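Local coordinates for 2-hydroxychromene-2-carboxylate isomerase (Pseudomonas putida, PDB 2IMF), which catalyses the reversible glutathione-dependent isomerisation of 2-hydroxychromene-2-carboxylate to trans-o-hydroxybenzylidenepyruvate in naphthalene degradation, at residues A[91-96]-A[103-108]; A[86-91]-A[142-147]. All blocks are in the same frame, centred on the assembly; numbering follows the deposited sequence. Where two conformers were deposited one is given.

Both contacts use the short helix 87-92 and share Ile91, which turns away from 103-108 in contact 1 and faces 142-147 in contact 2. Their centres lie 11 Å apart. A hydrogen bond of 2.7 Å from Tyr105 OH to Met89 O joins them, as does apolar packing at Gly92 CA to Leu144 CD2 (3.4 Å) and Tyr95 CD1 to Phe143 CG (3.5 Å). Neither contact includes a residue of the glutathione or substrate pockets: the side chain of Val106 stays about 11 Å from those of Ser11 and Val168, both of which bind glutathione. The side chains of Ser96 and Phe143 each lie about 4 Å from a bound 3-cyclohexyl-1-propylsulfonic acid, probably from the crystallisation liquor.

Contact 1. Residues A[91-96]-A[103-108]; sequences IGFYYS and AAYVNV
Tyr105 lays its ring against the backbone of Gly92 and Phe93, and this aromatic-to-backbone packing supplies most of the contact between 91-96 and 103-108. CE2 of Tyr105 comes to 3.3 Å from CA of Phe93, while Gly92 O stands 3.7 Å above the plane of the tyrosine ring, offset toward its rim. With CG anti to its backbone N (chi1 -180°), the tyrosine reaches from helix 99-115 to the backbone of Gly92 and Phe93, where its OH lies 3.3 Å from Gly92 C and 3.4 Å from Gly92 CA.

Apolar side-chain contacts flank this core. The Phe93 ring offers its edge to CD2 of Tyr105, and its CD1 meets Val106 CG2 at 3.5 Å, an oblique approach. Phe93 and Val106 rest on Tyr34 of strand 31-36, whereas Tyr105 is covered by Val129 and Leu133 of helix 125-133 and by the Trp135 ring, nearly parallel to its own (about 15°).

No hydrogen bond crosses between the two segments. Tyr105 OH instead bonds to Met89 O, one turn back on helix 87-92. Within 91-96, Ser96 OG donates to Phe93 O over 2.8 Å, nearly in line with the C=O (161°), and Ser96 N reaches the same oxygen, closing a turn at Phe93-Ser96.

The chemistry is thus divided: the tyrosine ring packs on the peptide between Gly92 and Phe93, and apolar side chains meet beside it. The buried phenol oxygen is satisfied by a backbone carbonyl, which fixes the hydroxyl end, while the ring is held by packing alone.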
ATOM      1  N   ILE A  91      -4.763  10.937  22.818  1.00 13.95           N
ATOM      2  CA  ILE A  91      -4.896  10.735  24.263  1.00 14.04           C
ATOM      3  C   ILE A  91      -6.374  10.790  24.702  1.00 14.79           C
ATOM      4  O   ILE A  91      -6.871   9.982  25.525  1.00 14.96           O
ATOM      5  CB  ILE A  91      -4.132  11.782  24.977  1.00 14.28           C
ATOM      6  CG1 ILE A  91      -2.630  11.550  24.848  1.00 18.25           C
ATOM      7  CG2 ILE A  91      -4.600  11.777  26.448  1.00 16.02           C
ATOM      8  CD1 ILE A  91      -1.678  12.724  25.333  1.00 19.48           C
ATOM      9  N   GLY A  92      -7.125  11.718  24.102  1.00 13.79           N
ATOM     10  CA  GLY A  92      -8.492  11.896  24.489  1.00 14.00           C
ATOM     11  C   GLY A  92      -9.368  10.683  24.229  1.00 13.49           C
ATOM     12  O   GLY A  92     -10.435  10.516  24.870  1.00 13.43           O
ATOM     13  N   PHE A  93      -8.956   9.804  23.302  1.00 13.00           N
ATOM     14  CA  PHE A  93      -9.692   8.570  23.101  1.00 12.44           C
ATOM     15  C   PHE A  93      -9.847   7.802  24.424  1.00 14.89           C
ATOM     16  O   PHE A  93     -10.836   7.128  24.594  1.00 16.36           O
ATOM     17  CB  PHE A  93      -8.978   7.674  22.043  1.00 13.97           C
ATOM     18  CG  PHE A  93      -9.505   6.268  22.027  1.00 12.33           C
ATOM     19  CD1 PHE A  93     -10.676   6.014  21.400  1.00 14.01           C
ATOM     20  CD2 PHE A  93      -8.838   5.216  22.677  1.00 16.95           C
ATOM     21  CE1 PHE A  93     -11.260   4.768  21.441  1.00 17.07           C
ATOM     22  CE2 PHE A  93      -9.386   3.954  22.724  1.00 15.42           C
ATOM     23  CZ  PHE A  93     -10.584   3.748  22.093  1.00 14.59           C
ATOM     24  N   TYR A  94      -8.859   7.859  25.281  1.00 14.32           N
ATOM     25  CA  TYR A  94      -8.928   7.114  26.525  1.00 15.08           C
ATOM     26  C   TYR A  94      -9.879   7.703  27.549  1.00 15.83           C
ATOM     27  O   TYR A  94     -10.044   7.083  28.621  1.00 16.58           O
ATOM     28  CB  TYR A  94      -7.490   6.917  27.051  1.00 14.49           C
ATOM     29  CG  TYR A  94      -6.734   6.058  26.026  1.00 14.04           C
ATOM     30  CD1 TYR A  94      -7.028   4.701  25.945  1.00 14.91           C
ATOM     31  CD2 TYR A  94      -5.856   6.631  25.084  1.00 14.73           C
ATOM     32  CE1 TYR A  94      -6.472   3.890  24.945  1.00 16.07           C
ATOM     33  CE2 TYR A  94      -5.267   5.855  24.102  1.00 14.08           C
ATOM     34  CZ  TYR A  94      -5.628   4.500  24.007  1.00 15.46           C
ATOM     35  OH  TYR A  94      -5.085   3.683  23.039  1.00 16.02           O
ATOM     36  N   TYR A  95     -10.557   8.800  27.252  1.00 13.90           N
ATOM     37  CA  TYR A  95     -11.657   9.245  28.119  1.00 13.83           C
ATOM     38  C   TYR A  95     -12.935   8.458  27.794  1.00 17.94           C
ATOM     39  O   TYR A  95     -13.832   8.497  28.605  1.00 18.17           O
ATOM     40  CB  TYR A  95     -11.921  10.716  27.787  1.00 14.39           C
ATOM     41  CG  TYR A  95     -12.830  11.457  28.765  1.00 14.35           C
ATOM     42  CD1 TYR A  95     -12.263  11.982  29.912  1.00 14.18           C
ATOM     43  CD2 TYR A  95     -14.193  11.722  28.477  1.00 14.78           C
ATOM     44  CE1 TYR A  95     -13.041  12.714  30.840  1.00 13.71           C
ATOM     45  CE2 TYR A  95     -14.968  12.460  29.404  1.00 13.72           C
ATOM     46  CZ  TYR A  95     -14.338  12.960  30.495  1.00 13.21           C
ATOM     47  OH  TYR A  95     -15.167  13.660  31.390  1.00 15.56           O
ATOM     48  N   SER A  96     -13.070   7.828  26.624  1.00 19.10           N
ATOM     49  CA  SER A  96     -14.334   7.274  26.216  1.00 21.07           C
ATOM     50  C   SER A  96     -14.602   6.005  26.985  1.00 23.39           C
ATOM     51  O   SER A  96     -13.687   5.338  27.461  1.00 20.63           O
ATOM     52  CB  SER A  96     -14.359   7.047  24.703  1.00 20.79           C
ATOM     53  OG  SER A  96     -13.419   6.091  24.265  1.00 21.40           O
ATOM     54  N   ALA A 103     -16.567   4.324  19.808  1.00 18.51           N
ATOM     55  CA  ALA A 103     -16.750   4.495  18.410  1.00 19.88           C
ATOM     56  C   ALA A 103     -17.215   5.875  18.077  1.00 18.45           C
ATOM     57  O   ALA A 103     -16.840   6.460  17.052  1.00 20.04           O
ATOM     58  CB  ALA A 103     -17.792   3.475  17.905  1.00 20.58           C
ATOM     59  N   ALA A 104     -18.104   6.443  18.908  1.00 19.04           N
ATOM     60  CA  ALA A 104     -18.608   7.770  18.630  1.00 18.58           C
ATOM     61  C   ALA A 104     -17.469   8.806  18.688  1.00 16.01           C
ATOM     62  O   ALA A 104     -17.398   9.663  17.823  1.00 16.31           O
ATOM     63  CB  ALA A 104     -19.713   8.161  19.600  1.00 20.08           C
ATOM     64  N   TYR A 105     -16.628   8.684  19.706  1.00 15.38           N
ATOM     65  CA  TYR A 105     -15.453   9.601  19.802  1.00 14.38           C
ATOM     66  C   TYR A 105     -14.587   9.458  18.545  1.00 13.55           C
ATOM     67  O   TYR A 105     -14.252  10.443  17.885  1.00 14.15           O
ATOM     68  CB  TYR A 105     -14.627   9.334  21.018  1.00 14.03           C
ATOM     69  CG  TYR A 105     -13.412  10.223  21.195  1.00 12.49           C
ATOM     70  CD1 TYR A 105     -13.534  11.489  21.718  1.00 13.53           C
ATOM     71  CD2 TYR A 105     -12.217   9.804  20.700  1.00 14.93           C
ATOM     72  CE1 TYR A 105     -12.402  12.282  21.894  1.00 14.03           C
ATOM     73  CE2 TYR A 105     -11.091  10.551  20.844  1.00 13.47           C
ATOM     74  CZ  TYR A 105     -11.197  11.836  21.437  1.00 12.14           C
ATOM     75  OH  TYR A 105     -10.088  12.606  21.625  1.00 12.52           O
ATOM     76  N   VAL A 106     -14.222   8.239  18.184  1.00 14.19           N
ATOM     77  CA  VAL A 106     -13.328   8.040  17.052  1.00 13.97           C
ATOM     78  C   VAL A 106     -14.003   8.605  15.806  1.00 13.51           C
ATOM     79  O   VAL A 106     -13.329   9.273  14.989  1.00 13.17           O
ATOM     80  CB  VAL A 106     -12.970   6.557  16.959  1.00 13.62           C
ATOM     81  CG1 VAL A 106     -12.220   6.298  15.659  1.00 14.21           C
ATOM     82  CG2 VAL A 106     -12.137   6.160  18.168  1.00 14.36           C
ATOM     83  N   ASN A 107     -15.311   8.350  15.584  1.00 13.15           N
ATOM     84  CA  ASN A 107     -15.969   8.879  14.428  1.00 14.67           C
ATOM     85  C   ASN A 107     -16.020  10.399  14.389  1.00 14.15           C
ATOM     86  O   ASN A 107     -15.750  11.013  13.371  1.00 15.54           O
ATOM     87  CB  ASN A 107     -17.419   8.286  14.357  1.00 14.38           C
ATOM     88  CG  ASN A 107     -17.454   6.791  14.029  1.00 21.24           C
ATOM     89  OD1 ASN A 107     -16.493   6.222  13.504  1.00 21.95           O
ATOM     90  ND2 ASN A 107     -18.569   6.139  14.378  1.00 24.16           N
ATOM     91  N   VAL A 108     -16.383  10.998  15.505  1.00 15.24           N
ATOM     92  CA  VAL A 108     -16.513  12.452  15.498  1.00 14.81           C
ATOM     93  C   VAL A 108     -15.143  13.118  15.274  1.00 12.41           C
ATOM     94  O   VAL A 108     -15.038  14.072  14.489  1.00 13.82           O
ATOM     95  CB  VAL A 108     -17.074  12.894  16.891  1.00 16.37           C
ATOM     96  CG1 VAL A 108     -16.862  14.367  17.147  1.00 16.81           C
ATOM     97  CG2 VAL A 108     -18.592  12.505  17.015  1.00 18.53           C
TER

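Contact 2. Residues A[86-91]-A[142-147]; sequences SRRMNI and HFLSSN
Leu144 reaches helix 87-92 with both methyl groups. CD1 touches the aliphatic part of Arg88, in the conformer described 3.7 Å from its CG and equally far from its CD, and the two side chains cross at about a right angle. CD2 meets the backbone instead, 3.4 Å from Arg88 O. Beside it, Ile91 CG2 packs 4.3 Å from the same Leu144 CD2, and the two residues have the nearest CA atoms of the contact (6.4 Å). Phe143 adds an aromatic edge: its CE2 lies 3.6 Å from Ile91 O, which sits in the plane of the ring.

The next shell fixes these groups. In this one of its two conformers, Arg88 runs anti at chi1 (161°) and bends at chi3 (69°), carrying its guanidinium past the leucine to a salt bridge between NH1 and Glu123 OE2. Pro126 of helix 125-133 touches both Arg88 and Leu144, and Tyr95 meets the Phe143 ring edge-to-face. In the turn Phe143-Ser146, Phe143 O accepts from Ser146 N and from Ser146 OG, the latter at 2.7 Å on a lone pair in the carbonyl plane. Ser146 is the N-cap of helix 147-162, with its OG also bonded to Ala149 N.

With no hydrogen bond between the segments, side-chain carbons of 142-147 pack on methylenes, a methyl and two backbone carbonyl oxygens of 86-91. The arginine contributes its methylenes here, while its charge, at least in this conformer, is probably balanced by Glu123.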
ATOM      1  N   SER A  86      -1.595  15.220  16.325  1.00 13.78           N
ATOM      2  CA  SER A  86      -2.696  14.395  16.788  1.00 13.34           C
ATOM      3  C   SER A  86      -2.547  13.921  18.220  1.00 13.82           C
ATOM      4  O   SER A  86      -3.434  13.227  18.694  1.00 14.02           O
ATOM      5  CB  SER A  86      -2.746  13.157  15.885  1.00 14.21           C
ATOM      6  OG  SER A  86      -1.448  12.549  15.907  1.00 14.14           O
ATOM      7  N   ARG A  87      -1.510  14.330  18.955  1.00 14.35           N
ATOM      8  CA  ARG A  87      -1.302  13.731  20.276  1.00 14.12           C
ATOM      9  C   ARG A  87      -2.453  13.960  21.225  1.00 13.50           C
ATOM     10  O   ARG A  87      -2.910  13.013  21.886  1.00 14.27           O
ATOM     11  CB  ARG A  87      -0.059  14.360  20.897  1.00 14.54           C
ATOM     12  CG  ARG A  87       0.221  13.858  22.344  1.00 20.15           C
ATOM     13  CD  ARG A  87       1.511  14.449  23.009  1.00 22.03           C
ATOM     14  NE  ARG A  87       2.625  14.732  22.108  1.00 38.11           N
ATOM     15  CZ  ARG A  87       3.448  13.835  21.553  1.00 43.32           C
ATOM     16  NH1 ARG A  87       3.291  12.530  21.769  1.00 45.93           N
ATOM     17  NH2 ARG A  87       4.432  14.257  20.753  1.00 43.88           N
ATOM     18  N   ARG A  88      -2.970  15.183  21.324  1.00 14.38           N
ATOM     19  CA  ARG A  88      -4.027  15.468  22.287  1.00 14.12           C
ATOM     20  C   ARG A  88      -5.279  14.648  22.022  1.00 14.40           C
ATOM     21  O   ARG A  88      -5.875  14.070  22.934  1.00 13.53           O
ATOM     22  CB  ARG A  88      -4.321  16.986  22.294  0.50 15.98           C
ATOM     23  CG  ARG A  88      -5.672  17.411  22.899  0.50 20.39           C
ATOM     24  CD  ARG A  88      -5.707  18.876  23.434  0.50 19.74           C
ATOM     25  NE  ARG A  88      -5.644  19.910  22.391  0.50 25.09           N
ATOM     26  CZ  ARG A  88      -5.068  21.102  22.521  0.50 27.10           C
ATOM     27  NH1 ARG A  88      -4.478  21.472  23.657  0.50 32.12           N
ATOM     28  NH2 ARG A  88      -5.071  21.939  21.496  0.50 29.81           N
ATOM     29  N   MET A  89      -5.712  14.611  20.736  1.00 13.05           N
ATOM     30  CA  MET A  89      -6.906  13.865  20.439  1.00 12.63           C
ATOM     31  C   MET A  89      -6.702  12.358  20.561  1.00 12.58           C
ATOM     32  O   MET A  89      -7.671  11.641  20.878  1.00 12.73           O
ATOM     33  CB  MET A  89      -7.624  14.275  19.143  0.60 13.32           C
ATOM     34  CG  MET A  89      -7.939  15.783  19.041  0.60 13.92           C
ATOM     35  SD  MET A  89      -8.864  16.504  20.396  0.60 14.36           S
ATOM     36  CE  MET A  89     -10.484  15.803  20.150  0.60 15.59           C
ATOM     37  N   ASN A  90      -5.510  11.882  20.241  1.00 12.79           N
ATOM     38  CA  ASN A  90      -5.239  10.439  20.470  1.00 13.14           C
ATOM     39  C   ASN A  90      -5.404  10.090  21.975  1.00 14.11           C
ATOM     40  O   ASN A  90      -6.007   9.073  22.329  1.00 14.95           O
ATOM     41  CB  ASN A  90      -3.789  10.118  20.032  1.00 13.50           C
ATOM     42  CG  ASN A  90      -3.574  10.027  18.529  1.00 13.92           C
ATOM     43  OD1 ASN A  90      -4.512  10.014  17.742  1.00 12.79           O
ATOM     44  ND2 ASN A  90      -2.291   9.961  18.162  1.00 13.37           N
ATOM     45  N   ILE A  91      -4.763  10.937  22.818  1.00 13.95           N
ATOM     46  CA  ILE A  91      -4.896  10.735  24.263  1.00 14.04           C
ATOM     47  C   ILE A  91      -6.374  10.790  24.702  1.00 14.79           C
ATOM     48  O   ILE A  91      -6.871   9.982  25.525  1.00 14.96           O
ATOM     49  CB  ILE A  91      -4.132  11.782  24.977  1.00 14.28           C
ATOM     50  CG1 ILE A  91      -2.630  11.550  24.848  1.00 18.25           C
ATOM     51  CG2 ILE A  91      -4.600  11.777  26.448  1.00 16.02           C
ATOM     52  CD1 ILE A  91      -1.678  12.724  25.333  1.00 19.48           C
ATOM     53  N   HIS A 142      -9.341  18.528  31.446  1.00 15.81           N
ATOM     54  CA  HIS A 142      -8.442  18.155  32.533  1.00 16.04           C
ATOM     55  C   HIS A 142      -7.856  16.772  32.281  1.00 16.91           C
ATOM     56  O   HIS A 142      -6.659  16.549  32.541  1.00 18.74           O
ATOM     57  CB  HIS A 142      -9.180  18.174  33.892  1.00 15.47           C
ATOM     58  CG  HIS A 142      -9.294  19.543  34.475  1.00 18.53           C
ATOM     59  ND1 HIS A 142     -10.139  20.516  33.970  1.00 19.68           N
ATOM     60  CD2 HIS A 142      -8.589  20.134  35.478  1.00 18.12           C
ATOM     61  CE1 HIS A 142      -9.946  21.653  34.641  1.00 20.61           C
ATOM     62  NE2 HIS A 142      -9.051  21.430  35.584  1.00 18.39           N
ATOM     63  N   PHE A 143      -8.677  15.827  31.843  1.00 15.02           N
ATOM     64  CA  PHE A 143      -8.165  14.503  31.502  1.00 14.83           C
ATOM     65  C   PHE A 143      -7.022  14.580  30.472  1.00 16.62           C
ATOM     66  O   PHE A 143      -5.961  13.936  30.616  1.00 17.15           O
ATOM     67  CB  PHE A 143      -9.301  13.627  30.989  1.00 16.42           C
ATOM     68  CG  PHE A 143      -8.831  12.269  30.538  1.00 14.89           C
ATOM     69  CD1 PHE A 143      -8.651  11.222  31.470  1.00 15.99           C
ATOM     70  CD2 PHE A 143      -8.558  12.022  29.172  1.00 17.13           C
ATOM     71  CE1 PHE A 143      -8.168  10.007  31.036  1.00 18.24           C
ATOM     72  CE2 PHE A 143      -8.100  10.780  28.776  1.00 16.87           C
ATOM     73  CZ  PHE A 143      -7.903   9.789  29.732  1.00 17.97           C
ATOM     74  N   LEU A 144      -7.222  15.374  29.418  1.00 15.16           N
ATOM     75  CA  LEU A 144      -6.170  15.490  28.338  1.00 15.97           C
ATOM     76  C   LEU A 144      -4.810  15.863  28.851  1.00 17.64           C
ATOM     77  O   LEU A 144      -3.811  15.411  28.294  1.00 19.25           O
ATOM     78  CB  LEU A 144      -6.574  16.539  27.309  1.00 15.52           C
ATOM     79  CG  LEU A 144      -7.785  16.073  26.522  1.00 13.77           C
ATOM     80  CD1 LEU A 144      -8.255  17.183  25.575  1.00 17.23           C
ATOM     81  CD2 LEU A 144      -7.501  14.842  25.769  1.00 17.63           C
ATOM     82  N   SER A 145      -4.728  16.654  29.908  1.00 19.13           N
ATOM     83  CA  SER A 145      -3.372  17.090  30.333  1.00 20.95           C
ATOM     84  C   SER A 145      -2.915  16.241  31.521  1.00 21.83           C
ATOM     85  O   SER A 145      -1.808  16.454  32.017  1.00 24.61           O
ATOM     86  CB  SER A 145      -3.407  18.554  30.676  1.00 22.49           C
ATOM     87  OG  SER A 145      -4.251  18.741  31.762  1.00 26.43           O
ATOM     88  N   SER A 146      -3.696  15.258  31.941  1.00 20.24           N
ATOM     89  CA  SER A 146      -3.356  14.498  33.157  1.00 19.66           C
ATOM     90  C   SER A 146      -2.284  13.459  32.876  1.00 21.14           C
ATOM     91  O   SER A 146      -2.171  12.875  31.777  1.00 20.97           O
ATOM     92  CB  SER A 146      -4.601  13.803  33.694  1.00 19.95           C
ATOM     93  OG  SER A 146      -5.015  12.709  32.869  1.00 18.46           O
ATOM     94  N   ASN A 147      -1.558  13.111  33.931  1.00 21.83           N
ATOM     95  CA  ASN A 147      -0.585  12.065  33.822  1.00 22.16           C
ATOM     96  C   ASN A 147      -1.170  10.719  33.499  1.00 20.47           C
ATOM     97  O   ASN A 147      -0.568  10.034  32.645  1.00 23.32           O
ATOM     98  CB  ASN A 147       0.268  12.012  35.105  1.00 24.66           C
ATOM     99  CG  ASN A 147       1.112  13.255  35.270  1.00 30.66           C
ATOM    100  OD1 ASN A 147       1.642  13.800  34.295  1.00 38.61           O
ATOM    101  ND2 ASN A 147       1.270  13.709  36.521  1.00 39.46           N
TER